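Local coordinates for protein 3-hydroxy-3-methylglutaryl-CoA lyase (Acinetobacter baumannii, PDB 6NDS) that belongs to the HMGL-like family of TIM-barrel enzymes and, in this model, holds coenzyme A and a zinc ion, at residues Gly95-Val100 / Val137-Gly142; Leu107-Ser112 / Thr144-Thr149; Thr188-Pro193 / Asn218-Gly223; Val194-Ile199 / Leu228-Val233. One frame throughout, in Å; residues are numbered along the deposited sequence. Where two conformers were deposited one is given.

Contact 1: Gly95-Val100 / Val137-Gly142. With COA (coenzyme A), chain B.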
# COMPACT_ATOMS: atom_id res chain seq x y z
N GLY A 95 -24.88 -10.87 -23.20
CA GLY A 95 -23.48 -10.46 -23.24
C GLY A 95 -22.55 -11.56 -23.71
O GLY A 95 -21.60 -11.30 -24.46
N ALA A 96 -22.81 -12.80 -23.29
CA ALA A 96 -22.01 -13.93 -23.76
C ALA A 96 -22.07 -14.06 -25.27
O ALA A 96 -21.04 -14.29 -25.93
CB ALA A 96 -22.49 -15.22 -23.09
N LEU A 97 -23.26 -13.91 -25.85
CA LEU A 97 -23.41 -14.05 -27.29
C LEU A 97 -22.69 -12.92 -28.03
O LEU A 97 -22.07 -13.16 -29.07
CB LEU A 97 -24.89 -14.09 -27.67
CG LEU A 97 -25.58 -15.37 -27.20
CD1 LEU A 97 -27.08 -15.33 -27.45
CD2 LEU A 97 -24.96 -16.58 -27.89
N ARG A 98 -22.76 -11.70 -27.49
CA ARG A 98 -22.00 -10.58 -28.05
C ARG A 98 -20.51 -10.86 -28.01
O ARG A 98 -19.79 -10.60 -28.98
CB ARG A 98 -22.30 -9.29 -27.29
CG ARG A 98 -23.70 -8.67 -27.46
CD ARG A 98 -23.90 -7.50 -26.48
NE ARG A 98 -22.89 -6.45 -26.65
CZ ARG A 98 -22.53 -5.58 -25.71
NH1 ARG A 98 -23.08 -5.63 -24.50
NH2 ARG A 98 -21.60 -4.67 -25.97
N ALA A 99 -20.03 -11.39 -26.88
CA ALA A 99 -18.60 -11.63 -26.72
C ALA A 99 -18.10 -12.68 -27.70
O ALA A 99 -17.00 -12.56 -28.25
CB ALA A 99 -18.30 -12.05 -25.27
N VAL A 100 -18.89 -13.74 -27.92
CA VAL A 100 -18.49 -14.76 -28.88
C VAL A 100 -18.47 -14.18 -30.29
O VAL A 100 -17.55 -14.47 -31.08
CB VAL A 100 -19.43 -15.98 -28.78
CG1 VAL A 100 -19.21 -16.92 -29.96
CG2 VAL A 100 -19.19 -16.71 -27.46
N VAL A 137 -23.46 -21.79 -20.55
CA VAL A 137 -22.68 -23.02 -20.68
C VAL A 137 -23.37 -23.99 -21.63
O VAL A 137 -22.71 -24.62 -22.47
CB VAL A 137 -22.45 -23.64 -19.29
CG1 VAL A 137 -21.92 -25.06 -19.41
CG2 VAL A 137 -21.48 -22.78 -18.48
N GLU A 138 -24.69 -24.11 -21.54
CA GLU A 138 -25.41 -25.05 -22.40
C GLU A 138 -25.24 -24.69 -23.87
O GLU A 138 -25.10 -25.58 -24.72
CB GLU A 138 -26.89 -25.10 -22.01
N GLN A 139 -25.23 -23.40 -24.19
CA GLN A 139 -25.16 -22.98 -25.58
C GLN A 139 -23.73 -22.85 -26.11
O GLN A 139 -23.50 -23.11 -27.29
CB GLN A 139 -25.88 -21.64 -25.77
CG GLN A 139 -27.37 -21.69 -25.47
CD GLN A 139 -28.11 -20.45 -25.96
OE1 GLN A 139 -27.56 -19.65 -26.73
NE2 GLN A 139 -29.35 -20.29 -25.52
N LEU A 140 -22.78 -22.46 -25.27
CA LEU A 140 -21.46 -22.06 -25.75
C LEU A 140 -20.32 -22.95 -25.29
O LEU A 140 -19.17 -22.69 -25.67
CB LEU A 140 -21.17 -20.61 -25.33
CG LEU A 140 -22.20 -19.58 -25.80
CD1 LEU A 140 -21.85 -18.22 -25.24
CD2 LEU A 140 -22.25 -19.55 -27.31
N GLN A 141 -20.57 -23.96 -24.46
CA GLN A 141 -19.50 -24.87 -24.08
C GLN A 141 -18.91 -25.53 -25.32
O GLN A 141 -19.64 -25.94 -26.22
CB GLN A 141 -20.02 -25.94 -23.11
N GLY A 142 -17.59 -25.61 -25.37
CA GLY A 142 -16.91 -26.10 -26.55
C GLY A 142 -16.73 -25.09 -27.65
O GLY A 142 -16.03 -25.37 -28.62
N1A COA B . -25.33 -6.11 -23.10
C2A COA B . -26.06 -5.18 -23.73
N3A COA B . -27.37 -4.95 -23.69
C4A COA B . -27.97 -5.83 -22.86
C5A COA B . -27.37 -6.84 -22.14
C6A COA B . -25.97 -6.98 -22.28
N6A COA B . -25.27 -7.91 -21.65
N7A COA B . -28.32 -7.54 -21.41
C8A COA B . -29.46 -6.95 -21.69
N9A COA B . -29.31 -5.90 -22.57
C1B COA B . -30.36 -5.04 -23.13
C2B COA B . -31.46 -5.79 -23.86
O2B COA B . -31.14 -6.20 -25.17
C3B COA B . -32.58 -4.76 -23.77
O3B COA B . -32.31 -3.65 -24.63
P3B COA B . -33.66 -2.82 -24.92
O7A COA B . -33.87 -1.85 -23.78
O8A COA B . -34.78 -3.85 -25.01
O9A COA B . -33.44 -2.11 -26.25
C4B COA B . -32.44 -4.39 -22.31
O4B COA B . -31.00 -4.34 -22.09
C5B COA B . -33.01 -5.47 -21.41
O5B COA B . -32.88 -5.06 -20.04
P1A COA B . -32.96 -6.22 -18.94
O1A COA B . -32.69 -7.54 -19.57
O2A COA B . -34.18 -6.03 -18.10
O3A COA B . -31.67 -5.81 -18.10
P2A COA B . -31.38 -4.59 -17.11
O4A COA B . -32.09 -4.84 -15.82
O5A COA B . -31.60 -3.29 -17.81
O6A COA B . -29.80 -4.77 -16.92
CBP COA B . -27.80 -6.08 -16.83
CCP COA B . -29.28 -6.04 -16.45
CDP COA B . -27.13 -7.31 -16.21
CEP COA B . -27.68 -6.16 -18.36
CAP COA B . -27.16 -4.79 -16.31
OAP COA B . -27.48 -4.64 -14.93
C9P COA B . -25.65 -4.76 -16.47
O9P COA B . -25.14 -4.64 -17.58
N8P COA B . -24.94 -4.86 -15.35
C7P COA B . -23.48 -4.98 -15.35
C6P COA B . -22.84 -3.74 -14.77
C5P COA B . -21.34 -3.91 -14.61
O5P COA B . -20.65 -4.32 -15.54
N4P COA B . -20.83 -3.58 -13.42
C3P COA B . -19.40 -3.51 -13.14
C2P COA B . -18.70 -4.82 -13.37
S1P COA B . -19.50 -6.18 -12.47
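Leu97, on the helix 93-101, and Leu140, at the end of the helix 126-140, mark the nearest backbone approach, with their CA atoms 8.4 Å apart. Leu140 carries most of the contact and uses both of its methyls. Its CD1 reaches Ala96 CB at 3.7 Å and Val100 CG2 at 3.8 Å. Its CD2 meets CD2 of Leu97 at 4.1 Å. Val100 runs antiparallel alongside Leu140. The CG2 branch of Val100 does the touching; it lies anti to the carbonyl carbon, while CG1 is anti to the backbone N (chi1 168°). Leu97 lies crosswise to Gln139 nearer the surface, and the amide of Gln139 is held by Glu135 of its own helix. Leu140 also packs on Leu107 of the strand beneath. The helix 93-101 turns another side to coenzyme A. There Arg98 NH1 makes a weak, bent bond to N1A of the adenine at 2.7 Å (127°), and it also bonds Val60 O. Gly95, without a side chain, lets the adenine N6A come within 3.4 Å of its N. Between these two segments the contact is essentially apolar, made by methyl groups, while Arg98 turns its polar end to the ligand and Gly95 leaves room for the adenine.

Contact 2: Leu107-Ser112 / Thr144-Thr149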
# COMPACT_ATOMS: atom_id res chain seq x y z
N LEU A 107 -14.64 -15.87 -21.65
CA LEU A 107 -15.78 -15.16 -21.09
C LEU A 107 -15.68 -15.23 -19.57
O LEU A 107 -15.69 -16.33 -19.00
CB LEU A 107 -17.09 -15.77 -21.58
CG LEU A 107 -17.63 -15.28 -22.93
CD1 LEU A 107 -16.61 -15.33 -24.04
CD2 LEU A 107 -18.89 -16.08 -23.29
N ASN A 108 -15.59 -14.07 -18.93
CA ASN A 108 -15.51 -13.95 -17.47
C ASN A 108 -16.91 -13.65 -16.93
O ASN A 108 -17.40 -12.52 -17.01
CB ASN A 108 -14.53 -12.86 -17.07
CG ASN A 108 -14.43 -12.69 -15.58
OD1 ASN A 108 -14.74 -13.61 -14.82
ND2 ASN A 108 -13.99 -11.51 -15.14
N LEU A 109 -17.56 -14.69 -16.40
CA LEU A 109 -18.88 -14.56 -15.80
C LEU A 109 -18.74 -13.97 -14.40
O LEU A 109 -17.83 -14.34 -13.66
CB LEU A 109 -19.57 -15.92 -15.71
CG LEU A 109 -19.43 -16.95 -16.84
CD1 LEU A 109 -20.37 -18.12 -16.62
CD2 LEU A 109 -19.70 -16.32 -18.18
N VAL A 110 -19.64 -13.06 -14.04
CA VAL A 110 -19.52 -12.36 -12.76
C VAL A 110 -20.86 -12.34 -12.03
O VAL A 110 -21.88 -11.96 -12.60
CB VAL A 110 -19.00 -10.92 -12.94
CG1 VAL A 110 -18.94 -10.21 -11.57
CG2 VAL A 110 -17.63 -10.92 -13.60
N LEU A 111 -20.84 -12.73 -10.76
CA LEU A 111 -21.92 -12.41 -9.83
C LEU A 111 -21.29 -12.07 -8.48
O LEU A 111 -20.10 -12.30 -8.26
CB LEU A 111 -22.95 -13.55 -9.72
CG LEU A 111 -22.75 -14.62 -8.64
CD1 LEU A 111 -24.00 -15.50 -8.56
CD2 LEU A 111 -21.50 -15.46 -8.88
N SER A 112 -22.08 -11.48 -7.58
CA SER A 112 -21.61 -11.11 -6.25
C SER A 112 -22.09 -12.10 -5.20
O SER A 112 -23.22 -12.59 -5.28
CB SER A 112 -22.07 -9.70 -5.88
OG SER A 112 -21.64 -8.75 -6.85
N THR A 144 -16.05 -21.72 -26.60
CA THR A 144 -15.24 -20.70 -25.94
C THR A 144 -14.81 -21.28 -24.60
O THR A 144 -15.08 -22.45 -24.29
CB THR A 144 -16.02 -19.39 -25.78
OG1 THR A 144 -15.13 -18.36 -25.34
CG2 THR A 144 -17.15 -19.56 -24.77
N GLN A 145 -14.12 -20.47 -23.80
CA GLN A 145 -13.73 -20.90 -22.46
C GLN A 145 -14.20 -19.87 -21.44
O GLN A 145 -14.50 -18.72 -21.78
CB GLN A 145 -12.22 -21.14 -22.35
CG GLN A 145 -11.35 -19.95 -22.62
CD GLN A 145 -9.90 -20.37 -22.82
OE1 GLN A 145 -9.61 -21.23 -23.64
NE2 GLN A 145 -9.00 -19.78 -22.04
N PHE A 146 -14.29 -20.30 -20.18
CA PHE A 146 -15.01 -19.58 -19.16
C PHE A 146 -14.16 -19.38 -17.92
O PHE A 146 -13.28 -20.19 -17.60
CB PHE A 146 -16.29 -20.32 -18.72
CG PHE A 146 -17.27 -20.58 -19.83
CD1 PHE A 146 -17.96 -19.54 -20.43
CD2 PHE A 146 -17.50 -21.87 -20.27
CE1 PHE A 146 -18.86 -19.78 -21.45
CE2 PHE A 146 -18.41 -22.12 -21.29
CZ PHE A 146 -19.09 -21.07 -21.88
N ASN A 147 -14.41 -18.26 -17.25
CA ASN A 147 -13.93 -17.97 -15.91
C ASN A 147 -15.14 -17.59 -15.06
O ASN A 147 -16.04 -16.91 -15.55
CB ASN A 147 -12.93 -16.81 -15.94
CG ASN A 147 -12.21 -16.61 -14.60
OD1 ASN A 147 -11.23 -17.30 -14.32
ND2 ASN A 147 -12.70 -15.66 -13.79
N GLY A 148 -15.17 -18.05 -13.81
CA GLY A 148 -16.26 -17.68 -12.92
C GLY A 148 -15.77 -16.78 -11.80
O GLY A 148 -14.92 -17.18 -11.01
N THR A 149 -16.30 -15.56 -11.72
CA THR A 149 -15.92 -14.61 -10.68
C THR A 149 -16.96 -14.56 -9.58
O THR A 149 -18.17 -14.52 -9.84
CB THR A 149 -15.74 -13.20 -11.26
OG1 THR A 149 -14.61 -13.19 -12.15
CG2 THR A 149 -15.49 -12.17 -10.15
O HOH W 1 -13.05 -10.89 -12.48
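Asn108 and Thr149 form the tight part of this contact. Thr149 OG1 donates to Asn108 OD1 at 2.7 Å, in the carbonyl plane and on a lone pair. Asn147 ND2 gives Asn108 OD1 a second bond at 3.1 Å, coming from above that plane. The two amides lie side by side with their planes 70° apart. Asn108 CG is anti to the backbone N (chi1 179°), which brings OD1 over to the second strand. Water 1 accepts from Asn108 ND2 and donates to Thr149 OG1. Asn108 ND2 is also bonded to Glu55, and Asn147 ND2 to Thr183, so the polar groups of Asn108, Asn147 and Thr149 form a connected network on this face, with Val110 beside it. The segments are neighbouring parallel strands of the TIM barrel, 106-112 and 145-151, joined by a crossover through the helices 115-122 and 126-140. Backbone bonds run in parallel register from Leu107 N to Gln145 O (2.9 Å) through to Thr149 N and Leu109 O (2.8 Å). At the far end, Leu111 N to Thr149 O is weak at 3.3 Å. The other face is apolar and looser. Leu107 CB meets Phe146 CD1 obliquely at 4.0 Å, and the partly exposed Phe146 continues onto Ile136 of the helix 126-140. At the margin, partly exposed Thr144 sets its OG1 3.6 Å from Leu107 CD1, crosswise to it.

Contact 3: Thr188-Pro193 / Asn218-Gly223; sequences TGMANP and NTRGLG. With ACT (acetate ion), chain E.
Two loops at the C-terminal ends of the neighbouring barrel strands 182-186 and 212-216 meet where Gly189 lies against Thr219, their CA atoms 4.6 Å apart. The second loop directly follows the zinc ligand His217 and makes a type I beta turn from Asn218 to Gly221. Gly189 has a positive phi and no side chain, and Thr219 comes up close to its backbone. Thr219 CB lies 3.3 Å from Thr188 O, and its hydroxyl bonds Ser255. Arg220 runs extended from CG to NE alongside Met190, both side chains pointing the same way. Its NH1 makes a weak bond to Gly189 O at 3.2 Å, which lies at the guanidinium edge. Water 2 joins Arg220 NH2 to Thr188 OG1. The NE of Arg220 bonds Gly304 O of the second subunit, so the guanidinium also reaches the dimer partner. Leu222 closes the other end, its CD1 3.6 Å from Ala191 O. Asn192 sits at the N-cap of the next helix, where its OD1 accepts from Gln195 N. Its ND2 makes a weak bond to an acetate ion. Within the turn segment, Gly223 N donates to Asn218 OD1 at 2.9 Å (151°), in the carbonyl plane.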
# COMPACT_ATOMS: atom_id res chain seq x y z
N THR A 188 -14.57 -3.89 -2.94
CA THR A 188 -14.33 -2.59 -2.33
C THR A 188 -13.21 -2.62 -1.31
O THR A 188 -13.21 -1.83 -0.36
CB THR A 188 -15.60 -2.02 -1.69
OG1 THR A 188 -16.05 -2.90 -0.66
CG2 THR A 188 -16.69 -1.84 -2.74
N GLY A 189 -12.23 -3.50 -1.50
CA GLY A 189 -11.01 -3.44 -0.71
C GLY A 189 -11.25 -3.64 0.77
O GLY A 189 -10.75 -2.87 1.60
N MET A 190 -12.03 -4.66 1.11
CA MET A 190 -12.35 -4.97 2.50
C MET A 190 -11.51 -6.11 3.08
O MET A 190 -11.60 -6.36 4.29
CB MET A 190 -13.84 -5.31 2.61
CG MET A 190 -14.72 -4.09 2.27
SD MET A 190 -16.48 -4.46 2.25
CE MET A 190 -16.84 -4.61 4.00
N ALA A 191 -10.68 -6.78 2.27
CA ALA A 191 -9.96 -7.96 2.72
C ALA A 191 -8.75 -7.61 3.60
O ALA A 191 -8.16 -6.53 3.48
CB ALA A 191 -9.47 -8.79 1.53
N ASN A 192 -8.40 -8.53 4.49
CA ASN A 192 -7.18 -8.43 5.28
C ASN A 192 -6.37 -9.71 5.12
O ASN A 192 -6.92 -10.74 4.72
CB ASN A 192 -7.48 -8.17 6.77
CG ASN A 192 -8.08 -9.37 7.47
OD1 ASN A 192 -7.38 -10.34 7.80
ND2 ASN A 192 -9.38 -9.31 7.74
N PRO A 193 -5.07 -9.67 5.41
CA PRO A 193 -4.21 -10.83 5.07
C PRO A 193 -4.57 -12.13 5.78
O PRO A 193 -4.42 -13.20 5.17
CB PRO A 193 -2.81 -10.35 5.48
CG PRO A 193 -2.88 -8.87 5.38
CD PRO A 193 -4.29 -8.46 5.73
N ASN A 218 -7.51 -1.73 -3.74
CA ASN A 218 -6.60 -1.16 -2.74
C ASN A 218 -7.28 -0.10 -1.86
O ASN A 218 -6.61 0.79 -1.32
CB ASN A 218 -5.37 -0.56 -3.42
CG ASN A 218 -4.24 -0.28 -2.44
OD1 ASN A 218 -3.97 -1.08 -1.55
ND2 ASN A 218 -3.60 0.87 -2.59
N THR A 219 -8.60 -0.23 -1.67
CA THR A 219 -9.40 0.83 -1.06
C THR A 219 -8.91 1.20 0.33
O THR A 219 -9.01 2.37 0.72
CB THR A 219 -10.86 0.37 -1.01
OG1 THR A 219 -11.20 -0.16 -2.30
CG2 THR A 219 -11.79 1.52 -0.66
N ARG A 220 -8.41 0.23 1.10
CA ARG A 220 -7.91 0.52 2.43
C ARG A 220 -6.41 0.26 2.55
O ARG A 220 -5.89 0.12 3.65
CB ARG A 220 -8.72 -0.24 3.48
CG ARG A 220 -10.11 0.45 3.60
CD ARG A 220 -11.19 -0.38 4.19
NE ARG A 220 -12.47 0.32 4.09
CZ ARG A 220 -13.41 0.06 3.19
NH1 ARG A 220 -13.24 -0.90 2.29
NH2 ARG A 220 -14.54 0.76 3.20
N GLY A 221 -5.71 0.28 1.42
CA GLY A 221 -4.26 0.25 1.43
C GLY A 221 -3.65 -1.10 1.69
O GLY A 221 -2.43 -1.17 1.91
N LEU A 222 -4.44 -2.17 1.67
CA LEU A 222 -3.93 -3.51 1.95
C LEU A 222 -3.74 -4.36 0.71
O LEU A 222 -3.42 -5.56 0.83
CB LEU A 222 -4.85 -4.23 2.94
CG LEU A 222 -4.94 -3.53 4.29
CD1 LEU A 222 -5.87 -4.30 5.19
CD2 LEU A 222 -3.55 -3.40 4.90
N GLY A 223 -3.91 -3.79 -0.48
CA GLY A 223 -3.85 -4.58 -1.69
C GLY A 223 -2.61 -5.43 -1.87
O GLY A 223 -2.72 -6.65 -2.07
C ACT E . -9.73 -12.56 10.43
O ACT E . -10.48 -12.10 9.53
OXT ACT E . -9.74 -13.70 10.98
CH3 ACT E . -8.61 -11.60 10.96
O HOH W 2 -16.40 -0.76 1.28

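Contact 4: Val194-Ile199 / Leu228-Val233; sequences VQVKRI and LAAYEV. With ACT (acetate ion), chain E; ACT (acetate ion), chain D.
The carboxylate of Glu232 is met on one oxygen, nearly in line with its C-O bond: Lys197 NZ forms a salt bridge with Glu232 OE1 at 2.9 Å. Two other flat groups point outward from the contact. The guanidinium of Arg198 holds an acetate ion at its edge: NH1 bonds OXT at 3.1 Å (148°), and NH2 makes a weak bond to the other oxygen. Arg198 NH2 also makes a salt bridge with Glu164. The ring of Tyr231 has an oxygen of another acetate near its plane, at the edge by OH. Arg236 makes a cation-pi contact with this ring, and the hydroxyl is bonded to Asp14 O. Both acetates probably come from the crystallisation liquor. The helices 193-203 and 223-232 are successive members of the outer layer of the TIM barrel. Each follows its own strand, and they run roughly parallel, with segment axes 8.5 Å apart at an angle of 33°. Small residues let them close in, and Lys197 CA lies 5.7 Å from Ala230 CA. Val196 CG1 meets Ala230 CB at 3.8 Å on the buried side. Lys197 spans the surface side, its chain fully extended beyond CG. Its CE passes Ala229 CB at 3.8 Å, and its CG lies 3.6 Å from Ala229 O. Val233 CG1 packs 3.8 Å from Lys197 CG; the valine also touches Val200 and Ser201. At the end nearer the second subunit, Val194 packs on Ile270 of that chain and Leu228 on its Thr225.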
# COMPACT_ATOMS: atom_id res chain seq x y z
N VAL A 194 -5.00 -12.09 7.04
CA VAL A 194 -5.35 -13.34 7.73
C VAL A 194 -6.57 -13.96 7.08
O VAL A 194 -6.61 -15.17 6.82
CB VAL A 194 -5.56 -13.08 9.23
CG1 VAL A 194 -6.16 -14.32 9.89
CG2 VAL A 194 -4.24 -12.73 9.87
N GLN A 195 -7.59 -13.14 6.81
CA GLN A 195 -8.78 -13.60 6.11
C GLN A 195 -8.43 -14.15 4.74
O GLN A 195 -8.96 -15.20 4.33
CB GLN A 195 -9.77 -12.44 5.99
CG GLN A 195 -10.97 -12.68 5.11
CD GLN A 195 -11.61 -11.35 4.71
OE1 GLN A 195 -10.91 -10.36 4.54
NE2 GLN A 195 -12.93 -11.32 4.59
N VAL A 196 -7.54 -13.46 4.02
CA VAL A 196 -7.13 -13.93 2.70
C VAL A 196 -6.49 -15.31 2.80
O VAL A 196 -6.78 -16.21 2.00
CB VAL A 196 -6.18 -12.91 2.05
CG1 VAL A 196 -5.46 -13.54 0.85
CG2 VAL A 196 -6.98 -11.67 1.62
N LYS A 197 -5.59 -15.51 3.77
CA LYS A 197 -4.95 -16.82 3.87
C LYS A 197 -5.97 -17.92 4.13
O LYS A 197 -5.89 -19.01 3.54
CB LYS A 197 -3.86 -16.81 4.95
CG LYS A 197 -2.61 -16.04 4.50
CD LYS A 197 -1.47 -16.19 5.50
CE LYS A 197 -0.21 -15.46 5.01
NZ LYS A 197 0.97 -15.80 5.88
N ARG A 198 -6.97 -17.65 4.98
CA ARG A 198 -7.97 -18.65 5.30
C ARG A 198 -8.82 -19.00 4.08
O ARG A 198 -9.03 -20.18 3.78
CB ARG A 198 -8.85 -18.15 6.45
CG ARG A 198 -10.04 -19.04 6.75
CD ARG A 198 -10.79 -18.57 8.00
NE ARG A 198 -11.40 -17.25 7.83
CZ ARG A 198 -10.93 -16.13 8.37
NH1 ARG A 198 -9.83 -16.14 9.11
NH2 ARG A 198 -11.58 -14.98 8.18
N ILE A 199 -9.30 -17.99 3.36
CA ILE A 199 -10.18 -18.24 2.23
C ILE A 199 -9.40 -18.88 1.08
O ILE A 199 -9.87 -19.85 0.47
CB ILE A 199 -10.88 -16.94 1.78
CG1 ILE A 199 -11.93 -16.52 2.82
CG2 ILE A 199 -11.53 -17.14 0.41
CD1 ILE A 199 -12.62 -15.16 2.52
N LEU A 228 0.62 -10.65 -1.28
CA LEU A 228 1.72 -11.44 -0.73
C LEU A 228 1.20 -12.52 0.21
O LEU A 228 1.72 -13.64 0.23
CB LEU A 228 2.74 -10.52 -0.04
CG LEU A 228 4.13 -11.11 0.22
CD1 LEU A 228 4.74 -11.62 -1.08
CD2 LEU A 228 5.03 -10.06 0.87
N ALA A 229 0.17 -12.20 1.00
CA ALA A 229 -0.42 -13.21 1.88
C ALA A 229 -1.01 -14.37 1.08
O ALA A 229 -0.84 -15.54 1.45
CB ALA A 229 -1.49 -12.60 2.78
N ALA A 230 -1.72 -14.06 -0.01
CA ALA A 230 -2.26 -15.12 -0.87
C ALA A 230 -1.14 -15.93 -1.52
O ALA A 230 -1.22 -17.16 -1.60
CB ALA A 230 -3.16 -14.51 -1.95
N TYR A 231 -0.09 -15.26 -1.98
CA TYR A 231 1.05 -15.96 -2.57
C TYR A 231 1.69 -16.92 -1.57
O TYR A 231 2.08 -18.04 -1.93
CB TYR A 231 2.09 -14.95 -3.06
CG TYR A 231 3.27 -15.57 -3.79
CD1 TYR A 231 3.24 -15.74 -5.17
CD2 TYR A 231 4.39 -15.98 -3.10
CE1 TYR A 231 4.32 -16.31 -5.84
CE2 TYR A 231 5.47 -16.55 -3.76
CZ TYR A 231 5.43 -16.71 -5.12
OH TYR A 231 6.51 -17.29 -5.76
N GLU A 232 1.79 -16.50 -0.30
CA GLU A 232 2.42 -17.33 0.72
C GLU A 232 1.67 -18.64 0.97
O GLU A 232 2.29 -19.61 1.42
CB GLU A 232 2.56 -16.52 2.02
CG GLU A 232 3.62 -15.40 1.91
CD GLU A 232 3.65 -14.45 3.11
OE1 GLU A 232 2.74 -14.50 3.97
OE2 GLU A 232 4.61 -13.63 3.19
N VAL A 233 0.38 -18.72 0.66
CA VAL A 233 -0.38 -19.96 0.81
C VAL A 233 -0.66 -20.63 -0.53
O VAL A 233 -1.46 -21.57 -0.59
CB VAL A 233 -1.67 -19.76 1.62
CG1 VAL A 233 -1.35 -19.34 3.06
CG2 VAL A 233 -2.59 -18.74 0.96
C ACT E . -9.73 -12.56 10.43
O ACT E . -10.48 -12.10 9.53
OXT ACT E . -9.74 -13.70 10.98
CH3 ACT E . -8.61 -11.60 10.96
C ACT D . 10.32 -16.76 -4.56
O ACT D . 9.23 -17.40 -4.57
OXT ACT D . 10.76 -15.94 -3.70
CH3 ACT D . 11.27 -17.01 -5.77
O HOH W 3 3.09 -14.57 6.36

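Along the chain, contacts 1 and 2 come first and their segments alternate; contacts 3 and 4 follow and alternate in the same way. Contacts 1 and 2 are centred 11 Å apart. They join two adjacent barrel strands to the helices outside them, and Ala96 packs on Leu107 between them. Contacts 3 and 4 are centred 13 Å apart. Each loop of contact 3 leads into a helix of contact 4, and Pro193 touches Ala229. Contacts 1 and 3 are 33 Å apart, centre to centre, on opposite sides of the chain's centre. One pair thus borders the coenzyme A pocket, while the other reaches the second subunit, all within one barrel.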